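Local atomic coordinates of chemotaxis transducer (Pseudomonas aeruginosa, PDB entry 6GCV), a protein that serves as a chemoreceptor for nitrate chemotaxis, its PilJ-type ligand-binding domain binding nitrate directly. Residues Q85-K88 with V89-I92. Residues are numbered along the deposited sequence; the frame is centred on the assembly and turned at random.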
# COMPACT_ATOMS: atom_id res chain seq x y z
N GLN A 85 4.69 0.21 -19.31
CA GLN A 85 3.83 0.27 -18.14
C GLN A 85 4.27 1.37 -17.17
O GLN A 85 3.41 2.04 -16.58
CB GLN A 85 3.73 -1.07 -17.45
CG GLN A 85 2.73 -1.13 -16.28
CD GLN A 85 1.28 -0.90 -16.70
OE1 GLN A 85 0.93 -0.96 -17.88
NE2 GLN A 85 0.42 -0.58 -15.72
N ARG A 86 5.57 1.60 -17.01
CA ARG A 86 6.04 2.73 -16.18
C ARG A 86 5.53 4.03 -16.78
O ARG A 86 5.13 4.93 -16.03
CB ARG A 86 7.56 2.79 -16.03
CG ARG A 86 8.14 1.67 -15.21
CD ARG A 86 9.59 1.96 -14.78
NE ARG A 86 10.50 2.08 -15.93
CZ ARG A 86 11.22 1.09 -16.44
NH1 ARG A 86 11.22 -0.12 -15.89
NH2 ARG A 86 11.98 1.31 -17.52
N GLN A 87 5.53 4.17 -18.10
CA GLN A 87 5.04 5.40 -18.71
C GLN A 87 3.53 5.56 -18.55
O GLN A 87 3.06 6.65 -18.31
CB GLN A 87 5.44 5.55 -20.18
CG GLN A 87 4.96 6.91 -20.74
CD GLN A 87 5.30 8.11 -19.81
OE1 GLN A 87 4.41 8.92 -19.38
NE2 GLN A 87 6.58 8.20 -19.44
N LYS A 88 2.78 4.47 -18.66
CA LYS A 88 1.33 4.52 -18.44
C LYS A 88 1.03 4.95 -17.02
O LYS A 88 0.21 5.81 -16.79
CB LYS A 88 0.72 3.14 -18.73
CG LYS A 88 -0.78 3.10 -18.66
CD LYS A 88 -1.33 1.72 -18.98
CE LYS A 88 -2.84 1.71 -18.85
NZ LYS A 88 -3.37 0.43 -19.32
N VAL A 89 1.75 4.36 -16.07
CA VAL A 89 1.63 4.73 -14.66
C VAL A 89 1.95 6.22 -14.46
O VAL A 89 1.24 6.94 -13.76
CB VAL A 89 2.52 3.85 -13.77
CG1 VAL A 89 2.65 4.46 -12.37
CG2 VAL A 89 1.94 2.45 -13.68
N ALA A 90 3.01 6.68 -15.10
CA ALA A 90 3.43 8.07 -14.94
C ALA A 90 2.37 9.06 -15.39
O ALA A 90 2.17 10.12 -14.75
CB ALA A 90 4.73 8.35 -15.66
N GLN A 91 1.66 8.76 -16.46
CA GLN A 91 0.63 9.68 -16.93
C GLN A 91 -0.53 9.74 -15.94
O GLN A 91 -1.05 10.82 -15.66
CB GLN A 91 0.19 9.33 -18.35
CG GLN A 91 1.33 9.61 -19.38
CD GLN A 91 1.93 11.05 -19.35
OE1 GLN A 91 1.23 12.02 -19.66
NE2 GLN A 91 3.25 11.18 -19.02
N ILE A 92 -0.93 8.59 -15.40
CA ILE A 92 -2.00 8.54 -14.40
C ILE A 92 -1.54 9.26 -13.14
O ILE A 92 -2.26 10.08 -12.55
CB ILE A 92 -2.40 7.09 -14.07
CG1 ILE A 92 -2.99 6.42 -15.33
CG2 ILE A 92 -3.38 7.00 -12.90
CD1 ILE A 92 -2.99 4.92 -15.22
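Gln87 and Gln91, one helical turn apart, join their side-chain amides on the exposed face of helix 80-103. Gln91 NE2 donates to Gln87 OE1 at 2.6 Å, a short bond. The hydrogen bond is bent, with 143° at the hydrogen, and the donor sits somewhat off the carbonyl plane. The two amides are turned 42° against each other. Both chains bend at chi2. In Gln87, CG stands anti to the backbone N (chi1 -176°), while in Gln91 it stands anti to the carbonyl carbon, and the two amides meet above the turn. Gln91 CG also lies 3.2 Å from Gln87 OE1. Each residue has two deposited conformers and touches a crystal neighbour, so this short bond is doubtful as a constant feature.

Backbone bonds from i+4 N to i O carry the turn beneath. Val89 N reaches Gln85 O at 2.9 Å, and Ala90 N reaches Arg86 O at the same distance. Gln91 N bonds to Gln87 O at 3.1 Å. The bond from Ile92 N to Lys88 O is weak, at 3.3 Å.

These residues form about two turns of helix 80-103, in an all-alpha ligand-binding domain of four helices (18-42, 48-67, 80-103 and 112-137). On the buried side, Val89 CG2 lies 4.0 Å from Gln85 NE2, and the two side chains run roughly perpendicular. That NE2 is hydrogen-bonded to Glu125 of helix 112-137. Val89 touches Leu126 of that helix and Tyr58 of helix 48-67. Arg86 leads away to a salt bridge with Asp66 and a hydrogen bond to Met77 O.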